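Local coordinates for protein LbaCas13a H328A (C2c2) (Lachnospiraceae bacterium NK4A179, PDB 5WLH) that binds a pre-crRNA as its guide and, as a Cas13a (C2c2) CRISPR nuclease, probably cleaves RNA, with a likely preference for adenosine, at residues N245-M248 / P249-E253; V26-N30 / R31-G35; E388-N391 / G392-D396. One frame throughout, in Å; residues are numbered along the deposited sequence.

Contact 1 (N245-M248 / P249-E253). With nucleotides of chain B.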
ATOM      1  N   ASN A 245      27.539  -9.317   0.526  1.00 25.59           N
ATOM      2  CA  ASN A 245      27.618  -8.585   1.773  1.00 26.19           C
ATOM      3  C   ASN A 245      26.312  -7.911   2.165  1.00 24.05           C
ATOM      4  O   ASN A 245      26.291  -7.180   3.156  1.00 25.49           O
ATOM      5  CB  ASN A 245      28.733  -7.552   1.694  1.00 29.83           C
ATOM      6  CG  ASN A 245      30.082  -8.174   1.926  1.00 37.04           C
ATOM      7  OD1 ASN A 245      30.471  -8.398   3.062  1.00 40.09           O
ATOM      8  ND2 ASN A 245      30.788  -8.480   0.857  1.00 39.57           N
ATOM      9  N   MET A 246      25.234  -8.142   1.429  1.00 26.37           N
ATOM     10  CA  MET A 246      23.954  -7.581   1.841  1.00 27.73           C
ATOM     11  C   MET A 246      23.536  -8.164   3.193  1.00 30.62           C
ATOM     12  O   MET A 246      23.989  -9.228   3.608  1.00 29.09           O
ATOM     13  CB  MET A 246      22.888  -7.835   0.774  1.00 26.62           C
ATOM     14  CG  MET A 246      22.970  -6.846  -0.411  1.00 33.30           C
ATOM     15  SD  MET A 246      21.590  -6.994  -1.579  1.00 42.38           S
ATOM     16  CE  MET A 246      21.539  -8.782  -1.705  1.00 44.00           C
ATOM     17  N   ASN A 247      22.702  -7.423   3.915  1.00 28.62           N
ATOM     18  CA  ASN A 247      22.289  -7.880   5.232  1.00 25.38           C
ATOM     19  C   ASN A 247      20.970  -7.215   5.582  1.00 22.31           C
ATOM     20  O   ASN A 247      20.476  -6.342   4.867  1.00 21.75           O
ATOM     21  CB  ASN A 247      23.352  -7.581   6.296  1.00 22.69           C
ATOM     22  CG  ASN A 247      23.394  -8.639   7.380  1.00 27.13           C
ATOM     23  OD1 ASN A 247      22.383  -9.283   7.655  1.00 28.91           O
ATOM     24  ND2 ASN A 247      24.563  -8.837   7.990  1.00 27.16           N
ATOM     25  N   MET A 248      20.401  -7.664   6.688  1.00 19.42           N
ATOM     26  CA  MET A 248      19.199  -7.083   7.251  1.00 18.24           C
ATOM     27  C   MET A 248      19.538  -5.825   8.044  1.00 20.77           C
ATOM     28  O   MET A 248      20.705  -5.569   8.348  1.00 22.03           O
ATOM     29  CB  MET A 248      18.539  -8.136   8.141  1.00 18.53           C
ATOM     30  CG  MET A 248      18.298  -9.442   7.412  1.00 23.27           C
ATOM     31  SD  MET A 248      17.204  -9.212   6.011  1.00 24.16           S
ATOM     32  CE  MET A 248      15.711  -8.709   6.870  1.00 23.38           C
ATOM     33  N   PRO A 249      18.520  -5.036   8.431  1.00 21.70           N
ATOM     34  CA  PRO A 249      18.788  -3.810   9.214  1.00 25.00           C
ATOM     35  C   PRO A 249      19.348  -4.063  10.606  1.00 23.78           C
ATOM     36  O   PRO A 249      20.122  -3.238  11.113  1.00 20.27           O
ATOM     37  CB  PRO A 249      17.408  -3.140   9.314  1.00 26.64           C
ATOM     38  CG  PRO A 249      16.533  -3.803   8.315  1.00 24.96           C
ATOM     39  CD  PRO A 249      17.098  -5.176   8.069  1.00 21.97           C
ATOM     40  N   VAL A 250      18.948  -5.159  11.251  1.00 20.06           N
ATOM     41  CA  VAL A 250      19.306  -5.437  12.638  1.00 21.33           C
ATOM     42  C   VAL A 250      19.700  -6.900  12.753  1.00 21.54           C
ATOM     43  O   VAL A 250      19.105  -7.764  12.099  1.00 22.95           O
ATOM     44  CB  VAL A 250      18.128  -5.100  13.574  1.00 19.09           C
ATOM     45  CG1 VAL A 250      18.377  -5.652  14.994  1.00 20.85           C
ATOM     46  CG2 VAL A 250      17.877  -3.575  13.581  1.00 18.19           C
ATOM     47  N   GLN A 251      20.725  -7.178  13.554  1.00 21.17           N
ATOM     48  CA  GLN A 251      21.156  -8.548  13.784  1.00 20.96           C
ATOM     49  C   GLN A 251      21.648  -8.669  15.212  1.00 26.43           C
ATOM     50  O   GLN A 251      22.019  -7.670  15.835  1.00 23.04           O
ATOM     51  CB  GLN A 251      22.274  -8.986  12.821  1.00 21.17           C
ATOM     52  CG  GLN A 251      21.866  -9.124  11.353  1.00 23.12           C
ATOM     53  CD  GLN A 251      20.951 -10.316  11.106  1.00 21.43           C
ATOM     54  OE1 GLN A 251      20.524 -11.001  12.038  1.00 22.84           O
ATOM     55  NE2 GLN A 251      20.628 -10.551   9.839  1.00 20.46           N
ATOM     56  N   PRO A 252      21.664  -9.873  15.760  1.00 26.60           N
ATOM     57  CA  PRO A 252      22.230 -10.048  17.098  1.00 27.55           C
ATOM     58  C   PRO A 252      23.745  -9.954  17.073  1.00 31.66           C
ATOM     59  O   PRO A 252      24.403 -10.338  16.101  1.00 29.81           O
ATOM     60  CB  PRO A 252      21.755 -11.445  17.510  1.00 25.45           C
ATOM     61  CG  PRO A 252      21.389 -12.132  16.254  1.00 27.25           C
ATOM     62  CD  PRO A 252      21.020 -11.092  15.247  1.00 26.93           C
ATOM     63  N   GLU A 253      24.293  -9.407  18.159  1.00 39.08           N
ATOM     64  CA  GLU A 253      25.732  -9.318  18.361  1.00 46.40           C
ATOM     65  C   GLU A 253      26.193 -10.514  19.192  1.00 55.23           C
ATOM     66  O   GLU A 253      25.465 -11.498  19.336  1.00 60.25           O
ATOM     67  CB  GLU A 253      26.105  -8.001  19.045  1.00 50.09           C
ATOM     68  CG  GLU A 253      25.534  -6.763  18.424  1.00 50.39           C
ATOM     69  CD  GLU A 253      26.308  -5.523  18.823  1.00 53.78           C
ATOM     70  OE1 GLU A 253      27.205  -5.132  18.053  1.00 55.33           O
ATOM     71  OE2 GLU A 253      26.025  -4.938  19.896  1.00 52.63           O
TER
ATOM     72  P     C B  12      24.807  -1.309   5.049  1.00 22.09           P
ATOM     73  OP1   C B  12      25.531  -1.851   6.240  1.00 22.91           O
ATOM     74  OP2   C B  12      24.833   0.133   4.688  1.00 24.00           O
ATOM     75  O5'   C B  12      25.238  -2.122   3.757  1.00 23.77           O
ATOM     76  C5'   C B  12      25.382  -3.528   3.815  1.00 24.46           C
ATOM     77  C4'   C B  12      25.782  -4.069   2.471  1.00 22.53           C
ATOM     78  O4'   C B  12      24.693  -3.888   1.532  1.00 21.90           O
ATOM     79  C3'   C B  12      26.948  -3.349   1.801  1.00 24.15           C
ATOM     80  O3'   C B  12      28.224  -3.711   2.308  1.00 25.74           O
ATOM     81  C2'   C B  12      26.740  -3.715   0.348  1.00 23.13           C
ATOM     82  O2'   C B  12      27.101  -5.067   0.137  1.00 26.01           O
ATOM     83  C1'   C B  12      25.225  -3.607   0.241  1.00 20.93           C
ATOM     84  N1    C B  12      24.846  -2.240  -0.173  1.00 19.16           N
ATOM     85  C2    C B  12      24.970  -1.971  -1.539  1.00 24.38           C
ATOM     86  O2    C B  12      25.342  -2.869  -2.312  1.00 22.58           O
ATOM     87  N3    C B  12      24.656  -0.749  -1.988  1.00 21.75           N
ATOM     88  C4    C B  12      24.264   0.190  -1.122  1.00 22.60           C
ATOM     89  N4    C B  12      23.985   1.389  -1.642  1.00 21.70           N
ATOM     90  C5    C B  12      24.142  -0.032   0.294  1.00 20.18           C
ATOM     91  C6    C B  12      24.470  -1.264   0.718  1.00 21.69           C
ATOM     92  P     G B  23      20.036  -5.484  -9.412  1.00 26.97           P
ATOM     93  OP1   G B  23      19.544  -6.655 -10.195  1.00 26.65           O
ATOM     94  OP2   G B  23      19.570  -4.129  -9.764  1.00 24.86           O
ATOM     95  O5'   G B  23      19.715  -5.664  -7.868  1.00 24.41           O
ATOM     96  C5'   G B  23      20.080  -6.865  -7.211  1.00 21.52           C
ATOM     97  C4'   G B  23      19.730  -6.797  -5.753  1.00 22.26           C
ATOM     98  O4'   G B  23      20.347  -5.646  -5.135  1.00 26.25           O
ATOM     99  C3'   G B  23      18.263  -6.623  -5.443  1.00 25.69           C
ATOM    100  O3'   G B  23      17.535  -7.830  -5.588  1.00 26.25           O
ATOM    101  C2'   G B  23      18.292  -6.091  -4.020  1.00 21.81           C
ATOM    102  O2'   G B  23      18.563  -7.152  -3.108  1.00 24.70           O
ATOM    103  C1'   G B  23      19.526  -5.186  -4.072  1.00 25.61           C
ATOM    104  N9    G B  23      19.187  -3.774  -4.328  1.00 24.97           N
ATOM    105  C8    G B  23      19.271  -3.091  -5.521  1.00 21.27           C
ATOM    106  N7    G B  23      18.921  -1.827  -5.399  1.00 22.29           N
ATOM    107  C5    G B  23      18.621  -1.676  -4.036  1.00 18.47           C
ATOM    108  C6    G B  23      18.189  -0.543  -3.300  1.00 23.21           C
ATOM    109  O6    G B  23      17.998   0.601  -3.737  1.00 23.60           O
ATOM    110  N1    G B  23      18.000  -0.834  -1.942  1.00 21.21           N
ATOM    111  C2    G B  23      18.182  -2.082  -1.381  1.00 23.63           C
ATOM    112  N2    G B  23      17.964  -2.237  -0.063  1.00 21.89           N
ATOM    113  N3    G B  23      18.589  -3.140  -2.067  1.00 23.00           N
ATOM    114  C4    G B  23      18.771  -2.867  -3.374  1.00 20.45           C
ATOM    115  P     C B  11      20.848   2.496   5.687  1.00 20.79           P
ATOM    116  OP1   C B  11      21.407   2.456   7.043  1.00 20.52           O
ATOM    117  OP2   C B  11      21.462   3.384   4.657  1.00 21.22           O
ATOM    118  O5'   C B  11      20.904   1.055   5.058  1.00 19.55           O
ATOM    119  C5'   C B  11      20.703  -0.096   5.862  1.00 19.29           C
ATOM    120  C4'   C B  11      20.942  -1.336   5.061  1.00 20.27           C
ATOM    121  O4'   C B  11      20.027  -1.395   3.936  1.00 21.75           O
ATOM    122  C3'   C B  11      22.302  -1.430   4.401  1.00 20.98           C
ATOM    123  O3'   C B  11      23.306  -1.807   5.295  1.00 20.67           O
ATOM    124  C2'   C B  11      22.048  -2.452   3.315  1.00 18.49           C
ATOM    125  O2'   C B  11      21.857  -3.727   3.911  1.00 21.90           O
ATOM    126  C1'   C B  11      20.682  -1.992   2.828  1.00 19.60           C
ATOM    127  N1    C B  11      20.760  -0.994   1.741  1.00 21.23           N
ATOM    128  C2    C B  11      20.971  -1.445   0.443  1.00 20.95           C
ATOM    129  O2    C B  11      21.142  -2.668   0.249  1.00 22.96           O
ATOM    130  N3    C B  11      20.991  -0.546  -0.557  1.00 19.76           N
ATOM    131  C4    C B  11      20.804   0.756  -0.297  1.00 19.94           C
ATOM    132  N4    C B  11      20.833   1.621  -1.318  1.00 22.46           N
ATOM    133  C5    C B  11      20.585   1.241   1.028  1.00 19.55           C
ATOM    134  C6    C B  11      20.570   0.334   2.008  1.00 21.30           C
TER
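From N247 through M248 to P249 and Q251 the backbone is mostly extended, turning at P249. This link between helix 233-244 and a two-stranded antiparallel hairpin runs along the bound RNA. N245 is the first residue to leave helical geometry. Strand 250-252 then pairs with strand 258-260, P249 and Q251 making backbone bonds to T261 and A259. The side-chain contact rests on the amide oxygen of N247, which takes two donors. Q251 NE2 reaches N247 OD1 at 3.1 Å in a fairly straight bond, with 158° at the hydrogen, and the two amide planes stand 48° apart. M248 N also donates to N247 OD1, at 2.7 Å, so the side chain folds back on the very next peptide. The two bonds together limit rotation of this buried amide. The Q251 chain bends at chi2 (-70°), which carries its amide back toward N247, while OE1 accepts a bond from I484 N. M248 CG passes 3.5 Å from Q251 NE2. M248 and P249 lie side by side, and M248 CB sits only 3.3 Å from P249 CD, a tight pair of neighbouring groups. Farther out, the M248 side chain packs on V26, on Y489 and on an adenine base of the RNA. Riboses of the pre-crRNA are approached as well: N247 O comes within 3.1 Å of O2' of cytidine 11 of chain B, and N245 CB lies 3.4 Å from O2' of cytidine 12 of chain B. M246 SD lies 3.4 Å from O2' of guanosine 23 of chain B.

Contact 2 (V26-N30 / R31-G35)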
ATOM      1  N   VAL A  26      18.783 -12.732   2.091  1.00 20.69           N
ATOM      2  CA  VAL A  26      19.825 -12.707   3.102  1.00 20.26           C
ATOM      3  C   VAL A  26      19.607 -13.910   4.005  1.00 25.41           C
ATOM      4  O   VAL A  26      18.516 -14.093   4.552  1.00 23.77           O
ATOM      5  CB  VAL A  26      19.812 -11.406   3.914  1.00 23.45           C
ATOM      6  CG1 VAL A  26      20.804 -11.510   5.053  1.00 21.17           C
ATOM      7  CG2 VAL A  26      20.181 -10.219   3.026  1.00 21.73           C
ATOM      8  N   VAL A  27      20.625 -14.738   4.154  1.00 24.15           N
ATOM      9  CA  VAL A  27      20.507 -15.882   5.053  1.00 24.12           C
ATOM     10  C   VAL A  27      21.462 -15.682   6.215  1.00 25.11           C
ATOM     11  O   VAL A  27      22.493 -15.010   6.098  1.00 26.60           O
ATOM     12  CB  VAL A  27      20.760 -17.222   4.336  1.00 25.28           C
ATOM     13  CG1 VAL A  27      19.729 -17.425   3.222  1.00 27.79           C
ATOM     14  CG2 VAL A  27      22.176 -17.289   3.803  1.00 33.29           C
ATOM     15  N   SER A  28      21.112 -16.274   7.354  1.00 25.93           N
ATOM     16  CA  SER A  28      21.897 -16.152   8.569  1.00 29.31           C
ATOM     17  C   SER A  28      22.164 -17.555   9.088  1.00 36.54           C
ATOM     18  O   SER A  28      21.225 -18.268   9.448  1.00 41.55           O
ATOM     19  CB  SER A  28      21.152 -15.312   9.610  1.00 32.63           C
ATOM     20  OG  SER A  28      22.008 -14.950  10.669  1.00 38.60           O
ATOM     21  N   GLU A  29      23.428 -17.964   9.102  1.00 45.81           N
ATOM     22  CA  GLU A  29      23.717 -19.334   9.510  1.00 61.09           C
ATOM     23  C   GLU A  29      24.115 -19.413  10.980  1.00 68.61           C
ATOM     24  O   GLU A  29      23.326 -19.874  11.814  1.00 71.68           O
ATOM     25  CB  GLU A  29      24.792 -19.935   8.605  1.00 68.71           C
ATOM     26  CG  GLU A  29      24.406 -19.863   7.131  1.00 76.29           C
ATOM     27  CD  GLU A  29      24.566 -21.187   6.402  1.00 81.60           C
ATOM     28  OE1 GLU A  29      25.224 -22.102   6.947  1.00 81.41           O
ATOM     29  OE2 GLU A  29      24.021 -21.307   5.280  1.00 83.83           O
ATOM     30  N   ASN A  30      25.321 -18.970  11.317  1.00 69.14           N
ATOM     31  CA  ASN A  30      25.799 -18.978  12.701  1.00 67.25           C
ATOM     32  C   ASN A  30      26.224 -17.560  13.077  1.00 61.90           C
ATOM     33  O   ASN A  30      27.415 -17.258  13.198  1.00 57.17           O
ATOM     34  CB  ASN A  30      26.936 -19.991  12.883  1.00 70.77           C
ATOM     35  CG  ASN A  30      26.430 -21.421  12.972  1.00 73.91           C
ATOM     36  OD1 ASN A  30      25.801 -21.810  13.959  1.00 73.86           O
ATOM     37  ND2 ASN A  30      26.706 -22.212  11.940  1.00 75.62           N
ATOM     38  N   ARG A  31      25.229 -16.688  13.246  1.00 59.55           N
ATOM     39  CA  ARG A  31      25.418 -15.268  13.549  1.00 60.94           C
ATOM     40  C   ARG A  31      26.334 -14.575  12.540  1.00 58.47           C
ATOM     41  O   ARG A  31      26.870 -13.494  12.811  1.00 58.97           O
ATOM     42  CB  ARG A  31      25.926 -15.061  14.978  1.00 64.06           C
ATOM     43  CG  ARG A  31      25.192 -13.942  15.692  1.00 66.88           C
ATOM     44  CD  ARG A  31      25.588 -13.835  17.145  1.00 68.99           C
ATOM     45  NE  ARG A  31      24.452 -14.124  18.015  1.00 72.14           N
ATOM     46  CZ  ARG A  31      24.522 -14.195  19.338  1.00 75.73           C
ATOM     47  NH1 ARG A  31      25.680 -13.983  19.947  1.00 78.03           N
ATOM     48  NH2 ARG A  31      23.436 -14.460  20.051  1.00 75.61           N
ATOM     49  N   SER A  32      26.513 -15.187  11.374  1.00 52.90           N
ATOM     50  CA  SER A  32      27.093 -14.536  10.214  1.00 47.90           C
ATOM     51  C   SER A  32      26.081 -14.625   9.083  1.00 36.93           C
ATOM     52  O   SER A  32      25.294 -15.573   9.006  1.00 37.89           O
ATOM     53  CB  SER A  32      28.404 -15.189   9.794  1.00 54.32           C
ATOM     54  OG  SER A  32      28.188 -16.547   9.473  1.00 56.21           O
ATOM     55  N   GLN A  33      26.101 -13.640   8.202  1.00 29.69           N
ATOM     56  CA  GLN A  33      25.066 -13.571   7.193  1.00 32.25           C
ATOM     57  C   GLN A  33      25.678 -13.576   5.800  1.00 35.30           C
ATOM     58  O   GLN A  33      26.881 -13.365   5.607  1.00 40.21           O
ATOM     59  CB  GLN A  33      24.187 -12.340   7.419  1.00 33.04           C
ATOM     60  CG  GLN A  33      23.304 -12.470   8.647  1.00 31.60           C
ATOM     61  CD  GLN A  33      23.964 -11.926   9.901  1.00 30.35           C
ATOM     62  OE1 GLN A  33      24.644 -10.904   9.862  1.00 34.10           O
ATOM     63  NE2 GLN A  33      23.788 -12.622  11.009  1.00 26.79           N
ATOM     64  N   GLU A  34      24.828 -13.845   4.821  1.00 31.41           N
ATOM     65  CA  GLU A  34      25.272 -13.843   3.440  1.00 34.89           C
ATOM     66  C   GLU A  34      24.111 -13.430   2.557  1.00 29.41           C
ATOM     67  O   GLU A  34      22.992 -13.931   2.723  1.00 28.81           O
ATOM     68  CB  GLU A  34      25.789 -15.229   3.039  1.00 34.23           C
ATOM     69  CG  GLU A  34      26.170 -15.368   1.575  1.00 38.30           C
ATOM     70  CD  GLU A  34      26.632 -16.771   1.245  1.00 44.87           C
ATOM     71  OE1 GLU A  34      26.803 -17.566   2.195  1.00 49.18           O
ATOM     72  OE2 GLU A  34      26.806 -17.088   0.044  1.00 43.85           O
ATOM     73  N   GLY A  35      24.373 -12.512   1.630  1.00 27.08           N
ATOM     74  CA  GLY A  35      23.430 -12.277   0.552  1.00 25.13           C
ATOM     75  C   GLY A  35      23.602 -13.360  -0.495  1.00 28.41           C
ATOM     76  O   GLY A  35      24.719 -13.624  -0.950  1.00 29.72           O
TER
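The end of a beta hairpin, strands 22-28 and 33-39, is closed here by V27 pairing with E34 and S28 with Q33. V27 N donates to E34 O at 2.9 Å, and E34 N returns a bond to V27 O, also at 2.9 Å, as expected of a hydrogen-bonded antiparallel pair. V26 with G35 and S28 with Q33 are the non-hydrogen-bonded pairs on either side, with CA atoms only 4.4 and 4.3 Å apart. The short segments run at 159° to one another, and E29 N donates to S32 O at 3.0 Å, tying the base of the connecting turn. Within the turn R31 takes left-handed backbone angles, and N30 N is buried with no partner in the model. On the face shared by V26, S28 and Q33, the hairpin turns toward the guide RNA: V26 packs on an adenine base, and its CG1 lies 4.2 Å from Q33 CB. S28 OG, set opposite the backbone N (chi1 -168°), accepts from Q33 NE2 at 3.0 Å. That bond is nearly straight (170°), and OG lies in the Q33 amide plane. The same hydroxyl also bonds S482 O, while Q33 OE1 is taken by N247. The opposite face carries V27 and E34. E34 OE1 lies 5.6 Å from E29 OE2 of the turn, a like charge; R48 forms a salt bridge with E34 and a long, weak ion pair with E29.

Contact 3 (E388-N391 / G392-D396)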
ATOM      1  N   GLU A 388      39.900  19.791  12.458  1.00 42.89           N
ATOM      2  CA  GLU A 388      40.758  20.874  12.922  1.00 39.84           C
ATOM      3  C   GLU A 388      40.141  21.758  13.986  1.00 42.26           C
ATOM      4  O   GLU A 388      40.879  22.362  14.763  1.00 49.37           O
ATOM      5  CB  GLU A 388      41.174  21.762  11.741  1.00 37.86           C
ATOM      6  CG  GLU A 388      41.926  21.018  10.670  1.00 41.13           C
ATOM      7  CD  GLU A 388      42.256  21.892   9.470  1.00 46.39           C
ATOM      8  OE1 GLU A 388      42.101  23.129   9.556  1.00 53.15           O
ATOM      9  OE2 GLU A 388      42.658  21.329   8.432  1.00 49.15           O
ATOM     10  N   ASP A 389      38.821  21.865  14.046  1.00 42.75           N
ATOM     11  CA  ASP A 389      38.177  22.875  14.878  1.00 45.20           C
ATOM     12  C   ASP A 389      36.987  22.275  15.620  1.00 41.04           C
ATOM     13  O   ASP A 389      35.896  22.843  15.649  1.00 37.16           O
ATOM     14  CB  ASP A 389      37.743  24.079  14.035  1.00 55.26           C
ATOM     15  CG  ASP A 389      37.974  25.409  14.741  1.00 64.30           C
ATOM     16  OD1 ASP A 389      38.486  25.407  15.884  1.00 65.72           O
ATOM     17  OD2 ASP A 389      37.624  26.459  14.152  1.00 66.84           O
ATOM     18  N   ASN A 390      37.200  21.108  16.232  1.00 38.98           N
ATOM     19  CA  ASN A 390      36.179  20.447  17.037  1.00 35.99           C
ATOM     20  C   ASN A 390      36.183  21.047  18.437  1.00 35.39           C
ATOM     21  O   ASN A 390      35.418  21.974  18.724  1.00 33.49           O
ATOM     22  CB  ASN A 390      36.426  18.935  17.077  1.00 33.54           C
ATOM     23  CG  ASN A 390      35.300  18.181  17.759  1.00 32.01           C
ATOM     24  OD1 ASN A 390      34.413  18.791  18.342  1.00 29.81           O
ATOM     25  ND2 ASN A 390      35.340  16.850  17.699  1.00 35.57           N
ATOM     26  N   ASN A 391      37.048  20.530  19.304  1.00 41.66           N
ATOM     27  CA  ASN A 391      37.255  21.079  20.643  1.00 48.38           C
ATOM     28  C   ASN A 391      35.932  21.208  21.393  1.00 46.50           C
ATOM     29  O   ASN A 391      35.614  22.249  21.974  1.00 48.00           O
ATOM     30  CB  ASN A 391      37.981  22.429  20.578  1.00 55.03           C
ATOM     31  CG  ASN A 391      39.160  22.421  19.611  1.00 58.73           C
ATOM     32  OD1 ASN A 391      39.253  23.272  18.721  1.00 56.28           O
ATOM     33  ND2 ASN A 391      40.066  21.457  19.782  1.00 59.76           N
ATOM     34  N   GLY A 392      35.137  20.139  21.353  1.00 42.69           N
ATOM     35  CA  GLY A 392      33.890  20.086  22.085  1.00 39.48           C
ATOM     36  C   GLY A 392      32.655  20.512  21.323  1.00 36.99           C
ATOM     37  O   GLY A 392      31.549  20.411  21.870  1.00 37.88           O
ATOM     38  N   ARG A 393      32.804  21.004  20.090  1.00 32.30           N
ATOM     39  CA  ARG A 393      31.651  21.435  19.308  1.00 29.94           C
ATOM     40  C   ARG A 393      30.831  20.245  18.842  1.00 26.01           C
ATOM     41  O   ARG A 393      29.598  20.286  18.862  1.00 28.21           O
ATOM     42  CB  ARG A 393      32.107  22.219  18.081  1.00 30.27           C
ATOM     43  CG  ARG A 393      32.352  23.689  18.315  1.00 35.18           C
ATOM     44  CD  ARG A 393      33.029  24.308  17.110  1.00 39.22           C
ATOM     45  NE  ARG A 393      33.562  25.626  17.425  1.00 42.09           N
ATOM     46  CZ  ARG A 393      34.789  25.844  17.882  1.00 46.66           C
ATOM     47  NH1 ARG A 393      35.624  24.828  18.078  1.00 45.05           N
ATOM     48  NH2 ARG A 393      35.178  27.080  18.142  1.00 52.36           N
ATOM     49  N   TYR A 394      31.507  19.207  18.358  1.00 28.13           N
ATOM     50  CA  TYR A 394      30.905  18.054  17.720  1.00 25.98           C
ATOM     51  C   TYR A 394      31.091  16.862  18.653  1.00 26.62           C
ATOM     52  O   TYR A 394      31.313  17.038  19.864  1.00 26.25           O
ATOM     53  CB  TYR A 394      31.534  17.875  16.334  1.00 24.54           C
ATOM     54  CG  TYR A 394      31.683  19.202  15.608  1.00 26.90           C
ATOM     55  CD1 TYR A 394      30.570  19.955  15.267  1.00 27.08           C
ATOM     56  CD2 TYR A 394      32.945  19.715  15.300  1.00 30.15           C
ATOM     57  CE1 TYR A 394      30.696  21.187  14.623  1.00 29.11           C
ATOM     58  CE2 TYR A 394      33.085  20.934  14.663  1.00 29.82           C
ATOM     59  CZ  TYR A 394      31.960  21.666  14.330  1.00 31.73           C
ATOM     60  OH  TYR A 394      32.084  22.876  13.690  1.00 27.23           O
ATOM     61  N   PHE A 395      31.020  15.655  18.105  1.00 26.54           N
ATOM     62  CA  PHE A 395      31.210  14.491  18.952  1.00 27.49           C
ATOM     63  C   PHE A 395      32.694  14.218  19.168  1.00 31.41           C
ATOM     64  O   PHE A 395      33.540  14.517  18.313  1.00 27.13           O
ATOM     65  CB  PHE A 395      30.497  13.281  18.348  1.00 27.10           C
ATOM     66  CG  PHE A 395      29.003  13.461  18.266  1.00 24.26           C
ATOM     67  CD1 PHE A 395      28.203  13.290  19.383  1.00 24.30           C
ATOM     68  CD2 PHE A 395      28.402  13.853  17.078  1.00 24.90           C
ATOM     69  CE1 PHE A 395      26.817  13.479  19.301  1.00 25.84           C
ATOM     70  CE2 PHE A 395      27.042  14.038  16.993  1.00 25.39           C
ATOM     71  CZ  PHE A 395      26.241  13.855  18.107  1.00 24.93           C
ATOM     72  N   ASP A 396      33.014  13.678  20.353  1.00 31.78           N
ATOM     73  CA  ASP A 396      34.389  13.259  20.626  1.00 36.24           C
ATOM     74  C   ASP A 396      34.851  12.191  19.647  1.00 33.50           C
ATOM     75  O   ASP A 396      36.039  12.112  19.328  1.00 34.16           O
ATOM     76  CB  ASP A 396      34.532  12.710  22.048  1.00 38.90           C
ATOM     77  CG  ASP A 396      34.240  13.740  23.125  1.00 44.24           C
ATOM     78  OD1 ASP A 396      34.110  14.943  22.809  1.00 46.58           O
ATOM     79  OD2 ASP A 396      34.145  13.327  24.305  1.00 42.03           O
TER
HETATM   80  O   HOH W   1      34.293  24.150  13.805  1.00 34.73           O
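The guanidinium of R393 has D389 CG over one face, while N390 O and N391 OD1 sit at its edge, near its plane. The Y394 ring carries R393 CB over the centre of one face, 3.6 Å above it, and N390 OD1 and D389 O approach the ring obliquely. These groups wrap a type I' beta turn, N390 to R393, that follows helix 357-388 and leads toward helix 398-417. At G392 the backbone angles (93/-5) would jam a CB against N391 O. N390 O accepts from two donors on opposite faces of its carbonyl plane: R393 N at 3.1 Å, which closes the turn, and R393 NH1 at 2.9 Å. The arginine chain is extended from CG to NE, and NE is held by L318 O. D389 OD1 adds a long salt bridge with R393 NH1, by charge alone. With N390 CG anti to the backbone N (chi1 -173°), the amide is directed at the backbone of Y394 and F395: OD1 accepts from Y394 N at 2.9 Å, and ND2 donates to F395 O at 3.0 Å. With an alanine at N390, both bonds would go, and Y394 N and F395 O would probably lose their tie to the turn, although N401 also bonds F395 O. The Y394 ring packs on L305 and L308 of helix 292-311. Its hydroxyl reaches back to segment 388-391 through one water, 2.6 Å from Y394 OH and 2.8 Å from D389 O, to which the water donates.

In the fold
Contacts 1 and 2 form one neighbourhood, their centres about 8 Å apart, although more than 200 residues separate them in sequence. N247 ND2 lies 2.8 Å from Q33 OE1, a probable hydrogen bond joining the two amides, and Q251 NE2 packs 3.5 Å from Q33 CG. Both adjoin the guide RNA: contact 1 touches three riboses directly, and the nearest atom of contact 2 is about 4 Å from the nucleic acid. Contact 3 stands apart. Its centre is about 31 Å from that of contact 1 and about 38 Å from that of contact 2, with nearest atoms about 18 and 26 Å away. It joins successive helices about 12 Å, at its nearest atom, from the RNA.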